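Local coordinates for protein tRNA uridine(34) acetyltransferase (Methanocaldococcus infernus, PDB 6IA8) that catalyses formation of carboxymethyluridine at wobble position 34 of tRNAs, using acetyl-CoA and S-adenosyl-L-methionine, at residues T192-C197 against E214-Q218. Numbering follows the deposited sequence. Where two conformers were deposited one is given.
Sequences TRPDYC and ELGVQ
In Thr192 a chi1 of -169° puts OG1 opposite the backbone N and CG2 between N and the carbonyl carbon; in Leu215 CG stands opposite its carbonyl carbon (chi1 -65°). With both side chains on the same face of the sheet, these torsions bring Thr192 CG2 to 3.8 Å from Leu215 CD2, and the two run alongside each other. The same CD2 also lies 4.1 Å from both Pro194 CA and Cys197 SG, so this one methyl touches three residues of 192-197 as the chain leaves its strand. Beneath the methyls, parallel strand pairing brackets Leu215: Thr192 N donates to Glu214 O at 2.8 Å, almost in line with the C=O bond, and Gly216 N donates to Thr192 O at 2.9 Å, tilted 20° out of the carbonyl plane. Leu215 CA also makes a CA-H...O contact with Thr192 O at 3.4 Å. Past this bridge 193-197 leaves the sheet as a loop while strand 212-218 runs on; Gly216 centres an inverse gamma turn, and the ring of Pro194 sets CD 3.4 Å from Gly216 O. Helix 234-245 packs against Pro194, Cys197 and Leu215, while Glu214 forms a salt bridge with Lys286. The pairing joins neighbouring strands of the radical SAM parallel sheet across a beta-alpha-beta crossover through helix 199-208. Two N-H...O bonds thus satisfy Thr192 N and O at its strand end; beyond, Pro194 and Cys197, both buried, meet the strand by van der Waals contact.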
loop_
_atom_site.group_PDB
_atom_site.type_symbol
_atom_site.label_atom_id
_atom_site.label_comp_id
_atom_site.label_asym_id
_atom_site.label_seq_id
_atom_site.Cartn_x
_atom_site.Cartn_y
_atom_site.Cartn_z
ATOM N N THR A 192 10.881 3.201 0.215
ATOM C CA THR A 192 12.285 3.022 0.564
ATOM C C THR A 192 12.940 1.944 -0.277
ATOM O O THR A 192 12.269 1.060 -0.807
ATOM C CB THR A 192 12.457 2.661 2.047
ATOM O OG1 THR A 192 13.846 2.743 2.440
ATOM C CG2 THR A 192 11.925 1.243 2.305
ATOM N N ARG A 193 14.263 2.038 -0.407
ATOM C CA ARG A 193 15.026 0.977 -1.046
ATOM C C ARG A 193 15.100 -0.213 -0.099
ATOM O O ARG A 193 15.170 -0.025 1.119
ATOM C CB ARG A 193 16.439 1.444 -1.403
ATOM C CG ARG A 193 16.484 2.696 -2.263
ATOM C CD ARG A 193 17.926 3.014 -2.681
ATOM N NE ARG A 193 18.036 4.315 -3.330
ATOM C CZ ARG A 193 19.086 4.704 -4.043
ATOM N NH1 ARG A 193 19.097 5.910 -4.599
ATOM N NH2 ARG A 193 20.115 3.883 -4.212
ATOM N N PRO A 194 15.065 -1.442 -0.618
ATOM C CA PRO A 194 15.053 -2.607 0.278
ATOM C C PRO A 194 16.214 -2.649 1.249
ATOM O O PRO A 194 16.055 -3.194 2.344
ATOM C CB PRO A 194 15.100 -3.793 -0.689
ATOM C CG PRO A 194 14.459 -3.265 -1.964
ATOM C CD PRO A 194 14.939 -1.825 -2.040
ATOM N N ASP A 195 17.380 -2.110 0.896
ATOM C CA ASP A 195 18.531 -2.139 1.794
ATOM C C ASP A 195 18.537 -0.996 2.803
ATOM O O ASP A 195 19.440 -0.942 3.640
ATOM C CB ASP A 195 19.842 -2.129 0.993
ATOM C CG ASP A 195 19.929 -0.967 0.017
ATOM O OD1 ASP A 195 18.885 -0.565 -0.545
ATOM O OD2 ASP A 195 21.051 -0.464 -0.198
ATOM N N TYR A 196 17.565 -0.088 2.750
ATOM C CA TYR A 196 17.354 0.920 3.790
ATOM C C TYR A 196 16.236 0.503 4.738
ATOM O O TYR A 196 15.435 1.340 5.159
ATOM C CB TYR A 196 17.001 2.287 3.200
ATOM C CG TYR A 196 18.029 2.974 2.352
ATOM C CD1 TYR A 196 19.366 2.644 2.436
ATOM C CD2 TYR A 196 17.646 3.981 1.460
ATOM C CE1 TYR A 196 20.313 3.287 1.624
ATOM C CE2 TYR A 196 18.565 4.623 0.660
ATOM C CZ TYR A 196 19.897 4.277 0.743
ATOM O OH TYR A 196 20.806 4.926 -0.057
ATOM N N CYS A 197 16.121 -0.776 5.078
ATOM C CA CYS A 197 14.984 -1.259 5.854
ATOM C C CYS A 197 15.441 -2.153 6.996
ATOM O O CYS A 197 14.987 -3.290 7.145
ATOM C CB CYS A 197 14.025 -1.998 4.942
ATOM S SG CYS A 197 12.400 -1.797 5.441
ATOM N N GLU A 214 6.647 0.839 1.195
ATOM C CA GLU A 214 6.751 0.420 -0.193
ATOM C C GLU A 214 8.223 0.198 -0.502
ATOM O O GLU A 214 9.026 1.131 -0.376
ATOM C CB GLU A 214 6.176 1.464 -1.151
ATOM C CG GLU A 214 6.155 0.978 -2.605
ATOM C CD GLU A 214 5.880 2.094 -3.611
ATOM O OE1 GLU A 214 6.738 2.318 -4.496
ATOM O OE2 GLU A 214 4.818 2.740 -3.507
ATOM N N LEU A 215 8.573 -1.025 -0.884
ATOM C CA LEU A 215 9.951 -1.406 -1.170
ATOM C C LEU A 215 10.199 -1.240 -2.662
ATOM O O LEU A 215 9.397 -1.706 -3.475
ATOM C CB LEU A 215 10.206 -2.857 -0.748
ATOM C CG LEU A 215 10.112 -3.131 0.761
ATOM C CD1 LEU A 215 10.251 -4.672 1.004
ATOM C CD2 LEU A 215 11.169 -2.365 1.536
ATOM N N GLY A 216 11.289 -0.564 -3.018
ATOM C CA GLY A 216 11.712 -0.483 -4.404
ATOM C C GLY A 216 12.334 -1.784 -4.888
ATOM O O GLY A 216 13.551 -1.848 -5.110
ATOM N N VAL A 217 11.518 -2.836 -5.024
ATOM C CA VAL A 217 12.039 -4.160 -5.362
ATOM C C VAL A 217 12.542 -4.199 -6.805
ATOM O O VAL A 217 13.655 -4.676 -7.071
ATOM C CB VAL A 217 10.958 -5.227 -5.120
ATOM C CG1 VAL A 217 11.462 -6.590 -5.528
ATOM C CG2 VAL A 217 10.520 -5.217 -3.648
ATOM N N GLN A 218 11.708 -3.729 -7.750
ATOM C CA GLN A 218 11.977 -3.692 -9.185
ATOM C C GLN A 218 11.990 -5.093 -9.767
ATOM O O GLN A 218 11.150 -5.390 -10.617
ATOM C CB GLN A 218 13.286 -2.982 -9.480
ATOM C CG GLN A 218 13.519 -1.687 -8.710
ATOM C CD GLN A 218 12.335 -0.757 -8.686
ATOM O OE1 GLN A 218 11.354 -0.935 -9.405
ATOM N NE2 GLN A 218 12.416 0.243 -7.829
#